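Local coordinates for protein JamJ (Lyngbya majuscula, PDB 5DOZ) that binds NADPH and acts as an enoyl reductase of a polyketide synthase, probably working in a pathway that forms a cyclopropane ring, at residues A[47-52]-A[252-257]; A[92-97]-A[120-125]; A[136-141]-A[330-335]. One frame throughout, in Å; residues are numbered along the deposited sequence.

In the fold
After strand 37-45 the chain enters helix 48-54; residues 47-52, at its start, open contact 1. Contact 2 then closes a short loop of 22 residues, so it nests inside contact 1. It packs the loop before strand 99-103 on strand 120-122 of the mixed sheet. Helix 136-149 opens contact 3. The chain runs through the parallel sheet until residues 252-257, in the loop after its strand 247-251, close contact 1 against helix 48-54. Strand 332-336 of the mixed sheet closes contact 3 on helix 136-149. Contacts 1 and 3 therefore cross; they touch each other and both reach NADPH. The centre of contact 2 lies about 29 Å from that of contact 1.

Contact 1: residues A[47-52]-A[252-257]. With NDP (NADPH dihydro-nicotinamide-adenine-dinucleotide phosphate), chain E.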
loop_
_atom_site.group_PDB
_atom_site.type_symbol
_atom_site.label_atom_id
_atom_site.label_comp_id
_atom_site.label_asym_id
_atom_site.label_seq_id
_atom_site.Cartn_x
_atom_site.Cartn_y
_atom_site.Cartn_z
ATOM N N ASN A 47 -5.724 -3.883 4.422
ATOM C CA ASN A 47 -5.529 -3.039 3.257
ATOM C C ASN A 47 -6.865 -2.572 2.698
ATOM O O ASN A 47 -7.903 -3.184 2.948
ATOM C CB ASN A 47 -4.689 -3.759 2.196
ATOM C CG ASN A 47 -3.191 -3.574 2.415
ATOM O OD1 ASN A 47 -2.613 -2.567 2.009
ATOM N ND2 ASN A 47 -2.559 -4.546 3.052
ATOM N N PHE A 48 -6.830 -1.470 1.958
ATOM C CA PHE A 48 -8.016 -0.916 1.319
ATOM C C PHE A 48 -8.702 -1.946 0.429
ATOM O O PHE A 48 -9.929 -2.048 0.420
ATOM C CB PHE A 48 -7.616 0.308 0.500
ATOM C CG PHE A 48 -8.767 1.146 0.049
ATOM C CD1 PHE A 48 -9.208 2.208 0.824
ATOM C CD2 PHE A 48 -9.390 0.899 -1.167
ATOM C CE1 PHE A 48 -10.264 2.996 0.404
ATOM C CE2 PHE A 48 -10.448 1.688 -1.595
ATOM C CZ PHE A 48 -10.887 2.737 -0.808
ATOM N N ARG A 49 -7.908 -2.713 -0.311
ATOM C CA ARG A 49 -8.447 -3.762 -1.181
ATOM C C ARG A 49 -9.101 -4.923 -0.419
ATOM O O ARG A 49 -9.969 -5.604 -0.971
ATOM C CB ARG A 49 -7.366 -4.290 -2.134
ATOM C CG ARG A 49 -7.369 -3.640 -3.509
ATOM C CD ARG A 49 -6.225 -4.158 -4.375
ATOM N NE ARG A 49 -6.379 -5.557 -4.788
ATOM C CZ ARG A 49 -5.527 -6.216 -5.577
ATOM N NH1 ARG A 49 -4.434 -5.617 -6.053
ATOM N NH2 ARG A 49 -5.769 -7.483 -5.891
ATOM N N ASP A 50 -8.683 -5.157 0.829
ATOM C CA ASP A 50 -9.319 -6.187 1.674
ATOM C C ASP A 50 -10.789 -5.856 1.919
ATOM O O ASP A 50 -11.652 -6.737 1.868
ATOM C CB ASP A 50 -8.607 -6.339 3.029
ATOM C CG ASP A 50 -7.275 -7.062 2.928
ATOM O OD1 ASP A 50 -7.213 -8.173 2.354
ATOM O OD2 ASP A 50 -6.280 -6.524 3.459
ATOM N N ILE A 51 -11.064 -4.581 2.192
ATOM C CA ILE A 51 -12.425 -4.107 2.436
ATOM C C ILE A 51 -13.283 -4.221 1.177
ATOM O O ILE A 51 -14.412 -4.701 1.238
ATOM C CB ILE A 51 -12.421 -2.665 2.987
ATOM C CG1 ILE A 51 -11.903 -2.666 4.429
ATOM C CG2 ILE A 51 -13.808 -2.033 2.907
ATOM C CD1 ILE A 51 -11.645 -1.280 4.972
ATOM N N LEU A 52 -12.733 -3.793 0.042
ATOM C CA LEU A 52 -13.392 -3.935 -1.259
ATOM C C LEU A 52 -13.835 -5.370 -1.520
ATOM O O LEU A 52 -14.982 -5.602 -1.916
ATOM C CB LEU A 52 -12.471 -3.462 -2.392
ATOM C CG LEU A 52 -12.124 -1.972 -2.483
ATOM C CD1 LEU A 52 -11.203 -1.710 -3.670
ATOM C CD2 LEU A 52 -13.369 -1.100 -2.574
ATOM N N ILE A 252 -2.365 5.156 -8.591
ATOM C CA ILE A 252 -2.320 3.838 -7.928
ATOM C C ILE A 252 -3.714 3.265 -7.664
ATOM O O ILE A 252 -3.857 2.194 -7.064
ATOM C CB ILE A 252 -1.483 3.857 -6.616
ATOM C CG1 ILE A 252 -2.219 4.599 -5.493
ATOM C CG2 ILE A 252 -0.103 4.453 -6.868
ATOM C CD1 ILE A 252 -1.543 4.515 -4.141
ATOM N N SER A 253 -4.726 3.982 -8.143
ATOM C CA SER A 253 -6.131 3.680 -7.873
ATOM C C SER A 253 -6.559 2.271 -8.273
ATOM O O SER A 253 -7.140 1.547 -7.459
ATOM C CB SER A 253 -7.021 4.709 -8.569
ATOM O OG SER A 253 -8.374 4.302 -8.567
ATOM N N LYS A 254 -6.277 1.890 -9.521
ATOM C CA LYS A 254 -6.682 0.579 -10.066
ATOM C C LYS A 254 -8.205 0.427 -10.213
ATOM O O LYS A 254 -8.711 -0.686 -10.370
ATOM C CB LYS A 254 -6.127 -0.577 -9.220
ATOM C CG LYS A 254 -4.620 -0.556 -9.016
ATOM C CD LYS A 254 -4.152 -1.769 -8.228
ATOM C CE LYS A 254 -4.615 -1.735 -6.777
ATOM N NZ LYS A 254 -3.741 -2.586 -5.929
ATOM N N ARG A 255 -8.927 1.544 -10.148
ATOM C CA ARG A 255 -10.383 1.538 -10.292
ATOM C C ARG A 255 -10.788 2.744 -11.114
ATOM O O ARG A 255 -10.477 3.883 -10.741
ATOM C CB ARG A 255 -11.097 1.607 -8.932
ATOM C CG ARG A 255 -10.720 0.540 -7.915
ATOM C CD ARG A 255 -11.451 0.736 -6.586
ATOM N NE ARG A 255 -11.421 2.119 -6.087
ATOM C CZ ARG A 255 -10.443 2.654 -5.355
ATOM N NH1 ARG A 255 -9.372 1.939 -5.021
ATOM N NH2 ARG A 255 -10.533 3.918 -4.955
ATOM N N LYS A 256 -11.477 2.487 -12.225
ATOM C CA LYS A 256 -11.993 3.533 -13.109
ATOM C C LYS A 256 -10.953 4.614 -13.415
ATOM O O LYS A 256 -11.166 5.797 -13.134
ATOM C CB LYS A 256 -13.273 4.155 -12.527
ATOM C CG LYS A 256 -14.385 3.160 -12.212
ATOM C CD LYS A 256 -15.090 2.657 -13.463
ATOM C CE LYS A 256 -16.212 1.694 -13.104
ATOM N NZ LYS A 256 -16.880 1.126 -14.309
ATOM N N ILE A 257 -9.828 4.196 -13.988
ATOM C CA ILE A 257 -8.758 5.126 -14.366
ATOM C C ILE A 257 -8.782 5.460 -15.863
ATOM O O ILE A 257 -9.318 4.701 -16.670
ATOM C CB ILE A 257 -7.357 4.604 -13.953
ATOM C CG1 ILE A 257 -7.017 3.293 -14.682
ATOM C CG2 ILE A 257 -7.271 4.446 -12.436
ATOM C CD1 ILE A 257 -5.532 3.008 -14.789
HETATM P PA NDP E . -6.122 3.860 3.133
HETATM O O1A NDP E . -7.501 3.304 3.428
HETATM O O2A NDP E . -5.076 3.906 4.214
HETATM O O5B NDP E . -6.286 5.369 2.599
HETATM C C5B NDP E . -7.530 5.880 2.135
HETATM C C4B NDP E . -7.512 7.377 2.393
HETATM O O4B NDP E . -8.351 8.026 1.432
HETATM C C3B NDP E . -8.059 7.755 3.766
HETATM O O3B NDP E . -7.022 7.912 4.740
HETATM C C2B NDP E . -8.706 9.093 3.523
HETATM O O2B NDP E . -7.773 10.103 3.874
HETATM C C1B NDP E . -8.930 9.185 2.024
HETATM N N9A NDP E . -10.367 9.227 1.695
HETATM C C8A NDP E . -11.333 8.464 2.230
HETATM N N7A NDP E . -12.533 8.772 1.689
HETATM C C5A NDP E . -12.332 9.752 0.786
HETATM C C6A NDP E . -13.165 10.541 -0.149
HETATM N N6A NDP E . -14.497 10.335 -0.232
HETATM N N1A NDP E . -12.549 11.475 -0.919
HETATM C C2A NDP E . -11.223 11.697 -0.855
HETATM N N3A NDP E . -10.414 11.012 -0.027
HETATM C C4A NDP E . -10.900 10.048 0.796
HETATM O O3 NDP E . -5.544 3.125 1.821
HETATM P PN NDP E . -4.010 3.080 1.336
HETATM O O1N NDP E . -3.304 4.344 1.723
HETATM O O2N NDP E . -3.423 1.754 1.734
HETATM O O5D NDP E . -4.153 3.078 -0.269
HETATM C C5D NDP E . -4.828 4.132 -0.969
HETATM C C4D NDP E . -5.325 3.638 -2.328
HETATM O O4D NDP E . -4.259 3.065 -3.089
HETATM C C3D NDP E . -6.370 2.547 -2.205
HETATM O O3D NDP E . -7.341 2.775 -3.224
HETATM C C2D NDP E . -5.609 1.260 -2.470
HETATM O O2D NDP E . -6.428 0.189 -2.962
HETATM C C1D NDP E . -4.559 1.718 -3.465
HETATM N N1N NDP E . -3.344 0.904 -3.418
HETATM C C2N NDP E . -2.820 0.493 -4.581
HETATM C C3N NDP E . -1.538 -0.039 -4.657
HETATM C C7N NDP E . -0.901 -0.254 -6.001
HETATM O O7N NDP E . -0.051 -1.114 -6.156
HETATM N N7N NDP E . -1.282 0.518 -7.015
HETATM C C4N NDP E . -0.856 -0.530 -3.396
HETATM C C5N NDP E . -1.459 0.076 -2.211
HETATM C C6N NDP E . -2.711 0.687 -2.250
HETATM P P2B NDP E . -8.257 11.581 4.243
HETATM O O1X NDP E . -9.205 11.400 5.406
HETATM O O2X NDP E . -6.962 12.250 4.585
HETATM O O3X NDP E . -8.904 12.100 2.983
#
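F48 and R255 meet with their side chains crossing at about a right angle. The plane of the phenyl ring is tilted 30° from that of the guanidinium. F48 CE2 lies over one face of the R255 group, 3.6 Å from R255 NH1. S253 OG lies over the other face. R255 NH1 gives a nearly straight hydrogen bond of 2.8 Å to NADPH O3D (N-H...O angle 167°), with the acceptor in the guanidinium plane. O3D also sits over a face of the F48 ring, so this one hydroxyl touches both the ring face and the guanidinium edge. F48 chi1 of -167° sets CG opposite the backbone N and carries the ring out to the cofactor. F48 CD1 approaches NADPH O1A edge-on at 3.3 Å. One turn on, L52 CD1 packs against the aliphatic R255 CD at 3.8 Å. R49 and K254 also cross at about a right angle. K254 NZ lies at the edge of the R49 guanidinium, 3.1 Å from R49 NH1; both are donors, and two like charges lie side by side. D276, in a long and weak ion pair with R49 and touched by K254, probably offsets part of this. I252 O accepts a 3.1 Å hydrogen bond from the carboxamide N7N of NADPH. This is the cofactor cleft of a medium-chain dehydrogenase/reductase fold, where a helix of the GroES-like part faces a loop of the Rossmann part.

Contact 2: residues A[92-97]-A[120-125]; sequences SQWQIG and LVAKPA
The indole of W94 takes L120 CD1 over one face and CG of the preceding residue, Q93, over the other. L120 CD1 stands 4.1 Å from the centroid of the five-membered ring, 16° off its normal, which makes a CH-pi contact. A122 N comes to the edge of the indole, near its plane, 3.6 Å from W94 CH2. The benzene side of the indole runs along the backbone of strand 120-122. W94 CZ2 lies 3.5 Å from L120 O and 3.8 Å from L120 CB, and W94 CH2 is 3.8 Å from V121 C. A122 CB adds a looser touch to W94 CH2 at 4.4 Å. With chi1 at -60°, W94 CG lies opposite the carbonyl carbon, and the indole reaches out from the loop to the strand. W94 NE1 makes a weak hydrogen bond to P117 O, just before the strand. No hydrogen bond joins the two segments; the indole carbons rest on the L120 side chain and on the strand backbone. An alanine here would remove the indole and would probably leave L120 CD1 without its ring face and a gap beside the strand backbone. Residues 92-97 form the loop between strands 79-87 and 99-103. W94 also touches V100 of strand 99-103, which pairs with 120-122. L120 also touches V37 and V39 of strand 37-45, whereas V121 reaches W292 of helix 287-293.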
loop_
_atom_site.group_PDB
_atom_site.type_symbol
_atom_site.label_atom_id
_atom_site.label_comp_id
_atom_site.label_asym_id
_atom_site.label_seq_id
_atom_site.Cartn_x
_atom_site.Cartn_y
_atom_site.Cartn_z
ATOM N N SER A 92 17.618 -21.096 -1.182
ATOM C CA SER A 92 18.939 -20.977 -0.567
ATOM C C SER A 92 19.103 -19.757 0.341
ATOM O O SER A 92 20.009 -19.722 1.180
ATOM C CB SER A 92 20.029 -20.977 -1.648
ATOM O OG SER A 92 19.679 -20.139 -2.738
ATOM N N GLN A 93 18.230 -18.765 0.186
ATOM C CA GLN A 93 18.402 -17.492 0.895
ATOM C C GLN A 93 17.710 -17.406 2.271
ATOM O O GLN A 93 17.868 -16.403 2.977
ATOM C CB GLN A 93 18.011 -16.303 -0.005
ATOM C CG GLN A 93 16.525 -16.174 -0.328
ATOM C CD GLN A 93 16.098 -16.894 -1.603
ATOM O OE1 GLN A 93 16.362 -18.083 -1.790
ATOM N NE2 GLN A 93 15.413 -16.169 -2.481
ATOM N N TRP A 94 16.980 -18.457 2.655
ATOM C CA TRP A 94 16.187 -18.441 3.891
ATOM C C TRP A 94 16.367 -19.676 4.778
ATOM O O TRP A 94 16.609 -20.785 4.292
ATOM C CB TRP A 94 14.696 -18.252 3.581
ATOM C CG TRP A 94 14.367 -16.972 2.862
ATOM C CD1 TRP A 94 13.841 -16.855 1.606
ATOM C CD2 TRP A 94 14.540 -15.631 3.350
ATOM N NE1 TRP A 94 13.678 -15.529 1.280
ATOM C CE2 TRP A 94 14.098 -14.756 2.330
ATOM C CE3 TRP A 94 15.025 -15.083 4.548
ATOM C CZ2 TRP A 94 14.129 -13.365 2.470
ATOM C CZ3 TRP A 94 15.058 -13.699 4.686
ATOM C CH2 TRP A 94 14.611 -12.857 3.653
ATOM N N GLN A 95 16.246 -19.469 6.085
ATOM C CA GLN A 95 16.262 -20.558 7.058
ATOM C C GLN A 95 15.163 -20.366 8.090
ATOM O O GLN A 95 14.729 -19.236 8.348
ATOM C CB GLN A 95 17.618 -20.637 7.778
ATOM C CG GLN A 95 18.655 -21.522 7.093
ATOM C CD GLN A 95 19.506 -20.779 6.080
ATOM O OE1 GLN A 95 19.260 -19.609 5.773
ATOM N NE2 GLN A 95 20.520 -21.458 5.556
ATOM N N ILE A 96 14.723 -21.472 8.680
ATOM C CA ILE A 96 13.842 -21.450 9.843
ATOM C C ILE A 96 14.357 -20.422 10.852
ATOM O O ILE A 96 15.557 -20.364 11.138
ATOM C CB ILE A 96 13.753 -22.854 10.487
ATOM C CG1 ILE A 96 13.087 -23.838 9.516
ATOM C CG2 ILE A 96 13.000 -22.808 11.817
ATOM C CD1 ILE A 96 13.406 -25.302 9.770
ATOM N N GLY A 97 13.451 -19.589 11.358
ATOM C CA GLY A 97 13.792 -18.609 12.384
ATOM C C GLY A 97 13.957 -17.197 11.859
ATOM O O GLY A 97 13.851 -16.238 12.627
ATOM N N LEU A 120 9.432 -12.418 0.057
ATOM C CA LEU A 120 9.934 -12.178 1.410
ATOM C C LEU A 120 11.136 -11.244 1.430
ATOM O O LEU A 120 12.015 -11.327 0.576
ATOM C CB LEU A 120 10.330 -13.503 2.077
ATOM C CG LEU A 120 9.308 -14.639 2.189
ATOM C CD1 LEU A 120 9.994 -15.870 2.759
ATOM C CD2 LEU A 120 8.128 -14.241 3.065
ATOM N N VAL A 121 11.172 -10.358 2.416
ATOM C CA VAL A 121 12.372 -9.568 2.675
ATOM C C VAL A 121 12.708 -9.663 4.158
ATOM O O VAL A 121 11.845 -9.995 4.975
ATOM C CB VAL A 121 12.239 -8.088 2.215
ATOM C CG1 VAL A 121 12.059 -7.996 0.708
ATOM C CG2 VAL A 121 11.100 -7.380 2.931
ATOM N N ALA A 122 13.966 -9.396 4.496
ATOM C CA ALA A 122 14.416 -9.421 5.887
ATOM C C ALA A 122 13.825 -8.257 6.663
ATOM O O ALA A 122 13.775 -7.134 6.159
ATOM C CB ALA A 122 15.937 -9.380 5.954
ATOM N N LYS A 123 13.365 -8.531 7.881
ATOM C CA LYS A 123 12.953 -7.465 8.786
ATOM C C LYS A 123 14.190 -6.711 9.277
ATOM O O LYS A 123 15.194 -7.337 9.632
ATOM C CB LYS A 123 12.175 -8.026 9.982
ATOM C CG LYS A 123 11.526 -6.949 10.850
ATOM C CD LYS A 123 10.951 -7.495 12.149
ATOM C CE LYS A 123 11.908 -7.306 13.319
ATOM N NZ LYS A 123 13.065 -8.240 13.295
ATOM N N PRO A 124 14.128 -5.364 9.284
ATOM C CA PRO A 124 15.179 -4.566 9.920
ATOM C C PRO A 124 15.233 -4.878 11.412
ATOM O O PRO A 124 14.245 -4.679 12.120
ATOM C CB PRO A 124 14.717 -3.124 9.692
ATOM C CG PRO A 124 13.763 -3.193 8.555
ATOM C CD PRO A 124 13.078 -4.516 8.694
ATOM N N ALA A 125 16.381 -5.370 11.872
ATOM C CA ALA A 125 16.535 -5.927 13.221
ATOM C C ALA A 125 16.287 -4.927 14.345
ATOM O O ALA A 125 15.897 -5.319 15.447
ATOM C CB ALA A 125 17.910 -6.568 13.372
#

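Contact 3: residues A[136-141]-A[330-335]; sequences PIPFFT and IGRVVV. With NDP (NADPH dihydro-nicotinamide-adenine-dinucleotide phosphate), chain E.
The NADPH pocket is lined here by R332, which meets P138 and I137 at the start of helix 136-149. P138 CG lies over one face of the R332 guanidinium, 3.3 Å from R332 NH1 and offset toward the rim. I137 CB comes to its edge, 3.7 Å from R332 NH1. The arginine chain is bent at chi2 (-76°), and its head group turns to the cofactor. R332 NH2 stands 3.5 Å from the pyrophosphate oxygen O2N of NADPH, which lies near the guanidinium plane. The salt bridge of R332 NH1 goes to E79, and E79 also accepts from I137 N. The helix itself touches the nicotinamide. I137 CG2 is 3.3 Å from NADPH C5N, and T141 OG1 is 3.3 Å from NADPH C4N. T141 OG1 donates to I137 O at 2.6 Å, tilted 28° from the carbonyl plane. T141 N reaches the same oxygen from the opposite face, so two bonds grip this oxygen, and the one from OG1 directs the hydroxyl. C4N is the hydride-carrying carbon of NADPH. I137 and T141 thus pack beside C4N and C5N and may limit the ring's movement, and the positive charge of R332, shared with E79, would probably favour the nearby pyrophosphate.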
loop_
_atom_site.group_PDB
_atom_site.type_symbol
_atom_site.label_atom_id
_atom_site.label_comp_id
_atom_site.label_asym_id
_atom_site.label_seq_id
_atom_site.Cartn_x
_atom_site.Cartn_y
_atom_site.Cartn_z
ATOM N N PRO A 136 5.713 -2.683 4.205
ATOM C CA PRO A 136 5.779 -3.242 2.843
ATOM C C PRO A 136 4.949 -2.523 1.775
ATOM O O PRO A 136 5.513 -1.800 0.960
ATOM C CB PRO A 136 5.314 -4.688 3.034
ATOM C CG PRO A 136 5.649 -4.993 4.453
ATOM C CD PRO A 136 5.367 -3.722 5.192
ATOM N N ILE A 137 3.636 -2.717 1.758
ATOM C CA ILE A 137 2.812 -2.090 0.721
ATOM C C ILE A 137 2.957 -0.559 0.649
ATOM O O ILE A 137 3.170 -0.028 -0.437
ATOM C CB ILE A 137 1.322 -2.508 0.798
ATOM C CG1 ILE A 137 1.154 -4.016 0.559
ATOM C CG2 ILE A 137 0.479 -1.708 -0.188
ATOM C CD1 ILE A 137 1.931 -4.586 -0.610
ATOM N N PRO A 138 2.857 0.154 1.794
ATOM C CA PRO A 138 2.974 1.610 1.718
ATOM C C PRO A 138 4.294 2.092 1.115
ATOM O O PRO A 138 4.283 2.849 0.144
ATOM C CB PRO A 138 2.865 2.045 3.190
ATOM C CG PRO A 138 2.066 0.967 3.829
ATOM C CD PRO A 138 2.600 -0.282 3.181
ATOM N N PHE A 139 5.415 1.654 1.685
ATOM C CA PHE A 139 6.728 2.109 1.240
ATOM C C PHE A 139 7.165 1.577 -0.121
ATOM O O PHE A 139 7.770 2.316 -0.893
ATOM C CB PHE A 139 7.794 1.864 2.313
ATOM C CG PHE A 139 7.835 2.937 3.366
ATOM C CD1 PHE A 139 8.568 4.105 3.158
ATOM C CD2 PHE A 139 7.134 2.792 4.558
ATOM C CE1 PHE A 139 8.610 5.102 4.126
ATOM C CE2 PHE A 139 7.169 3.782 5.527
ATOM C CZ PHE A 139 7.909 4.940 5.312
ATOM N N PHE A 140 6.865 0.310 -0.419
ATOM C CA PHE A 140 7.183 -0.248 -1.739
ATOM C C PHE A 140 6.353 0.394 -2.852
ATOM O O PHE A 140 6.867 0.609 -3.948
ATOM C CB PHE A 140 7.024 -1.772 -1.769
ATOM C CG PHE A 140 8.127 -2.527 -1.066
ATOM C CD1 PHE A 140 8.464 -2.249 0.258
ATOM C CD2 PHE A 140 8.810 -3.539 -1.722
ATOM C CE1 PHE A 140 9.468 -2.953 0.903
ATOM C CE2 PHE A 140 9.817 -4.253 -1.085
ATOM C CZ PHE A 140 10.141 -3.963 0.230
ATOM N N THR A 141 5.083 0.699 -2.573
ATOM C CA THR A 141 4.237 1.414 -3.538
ATOM C C THR A 141 4.729 2.852 -3.716
ATOM O O THR A 141 4.874 3.329 -4.842
ATOM C CB THR A 141 2.749 1.422 -3.123
ATOM O OG1 THR A 141 2.304 0.077 -2.906
ATOM C CG2 THR A 141 1.871 2.079 -4.199
ATOM N N ILE A 330 -4.998 7.664 10.847
ATOM C CA ILE A 330 -3.789 8.180 10.220
ATOM C C ILE A 330 -2.699 7.112 10.268
ATOM O O ILE A 330 -2.277 6.687 11.345
ATOM C CB ILE A 330 -3.328 9.520 10.842
ATOM C CG1 ILE A 330 -4.332 10.626 10.493
ATOM C CG2 ILE A 330 -1.931 9.893 10.353
ATOM C CD1 ILE A 330 -4.190 11.888 11.311
ATOM N N GLY A 331 -2.263 6.669 9.092
ATOM C CA GLY A 331 -1.235 5.640 8.980
ATOM C C GLY A 331 -1.816 4.268 8.688
ATOM O O GLY A 331 -2.539 4.097 7.704
ATOM N N ARG A 332 -1.513 3.307 9.564
ATOM C CA ARG A 332 -1.832 1.891 9.362
ATOM C C ARG A 332 -2.717 1.273 10.449
ATOM O O ARG A 332 -2.677 1.679 11.614
ATOM C CB ARG A 332 -0.539 1.071 9.230
ATOM C CG ARG A 332 -0.085 0.832 7.797
ATOM C CD ARG A 332 -0.950 -0.245 7.169
ATOM N NE ARG A 332 -0.458 -0.774 5.898
ATOM C CZ ARG A 332 -1.016 -0.519 4.719
ATOM N NH1 ARG A 332 -0.523 -1.075 3.621
ATOM N NH2 ARG A 332 -2.068 0.290 4.630
ATOM N N VAL A 333 -3.511 0.285 10.041
ATOM C CA VAL A 333 -4.340 -0.507 10.946
ATOM C C VAL A 333 -3.821 -1.944 10.906
ATOM O O VAL A 333 -3.846 -2.588 9.851
ATOM C CB VAL A 333 -5.829 -0.463 10.540
ATOM C CG1 VAL A 333 -6.675 -1.325 11.468
ATOM C CG2 VAL A 333 -6.341 0.972 10.516
ATOM N N VAL A 334 -3.354 -2.436 12.054
ATOM C CA VAL A 334 -2.608 -3.702 12.117
ATOM C C VAL A 334 -3.264 -4.703 13.068
ATOM O O VAL A 334 -3.581 -4.371 14.210
ATOM C CB VAL A 334 -1.139 -3.471 12.553
ATOM C CG1 VAL A 334 -0.326 -4.762 12.467
ATOM C CG2 VAL A 334 -0.484 -2.375 11.714
ATOM N N VAL A 335 -3.461 -5.927 12.580
ATOM C CA VAL A 335 -4.033 -7.003 13.374
ATOM C C VAL A 335 -2.935 -7.944 13.866
ATOM O O VAL A 335 -2.118 -8.418 13.076
ATOM C CB VAL A 335 -5.079 -7.809 12.569
ATOM C CG1 VAL A 335 -5.594 -8.987 13.384
ATOM C CG2 VAL A 335 -6.241 -6.922 12.137
HETATM P PA NDP E . -6.122 3.860 3.133
HETATM O O1A NDP E . -7.501 3.304 3.428
HETATM O O2A NDP E . -5.076 3.906 4.214
HETATM O O5B NDP E . -6.286 5.369 2.599
HETATM C C5B NDP E . -7.530 5.880 2.135
HETATM C C4B NDP E . -7.512 7.377 2.393
HETATM O O4B NDP E . -8.351 8.026 1.432
HETATM C C3B NDP E . -8.059 7.755 3.766
HETATM O O3B NDP E . -7.022 7.912 4.740
HETATM C C2B NDP E . -8.706 9.093 3.523
HETATM O O2B NDP E . -7.773 10.103 3.874
HETATM C C1B NDP E . -8.930 9.185 2.024
HETATM N N9A NDP E . -10.367 9.227 1.695
HETATM C C8A NDP E . -11.333 8.464 2.230
HETATM N N7A NDP E . -12.533 8.772 1.689
HETATM C C5A NDP E . -12.332 9.752 0.786
HETATM C C6A NDP E . -13.165 10.541 -0.149
HETATM N N6A NDP E . -14.497 10.335 -0.232
HETATM N N1A NDP E . -12.549 11.475 -0.919
HETATM C C2A NDP E . -11.223 11.697 -0.855
HETATM N N3A NDP E . -10.414 11.012 -0.027
HETATM C C4A NDP E . -10.900 10.048 0.796
HETATM O O3 NDP E . -5.544 3.125 1.821
HETATM P PN NDP E . -4.010 3.080 1.336
HETATM O O1N NDP E . -3.304 4.344 1.723
HETATM O O2N NDP E . -3.423 1.754 1.734
HETATM O O5D NDP E . -4.153 3.078 -0.269
HETATM C C5D NDP E . -4.828 4.132 -0.969
HETATM C C4D NDP E . -5.325 3.638 -2.328
HETATM O O4D NDP E . -4.259 3.065 -3.089
HETATM C C3D NDP E . -6.370 2.547 -2.205
HETATM O O3D NDP E . -7.341 2.775 -3.224
HETATM C C2D NDP E . -5.609 1.260 -2.470
HETATM O O2D NDP E . -6.428 0.189 -2.962
HETATM C C1D NDP E . -4.559 1.718 -3.465
HETATM N N1N NDP E . -3.344 0.904 -3.418
HETATM C C2N NDP E . -2.820 0.493 -4.581
HETATM C C3N NDP E . -1.538 -0.039 -4.657
HETATM C C7N NDP E . -0.901 -0.254 -6.001
HETATM O O7N NDP E . -0.051 -1.114 -6.156
HETATM N N7N NDP E . -1.282 0.518 -7.015
HETATM C C4N NDP E . -0.856 -0.530 -3.396
HETATM C C5N NDP E . -1.459 0.076 -2.211
HETATM C C6N NDP E . -2.711 0.687 -2.250
HETATM P P2B NDP E . -8.257 11.581 4.243
HETATM O O1X NDP E . -9.205 11.400 5.406
HETATM O O2X NDP E . -6.962 12.250 4.585
HETATM O O3X NDP E . -8.904 12.100 2.983
#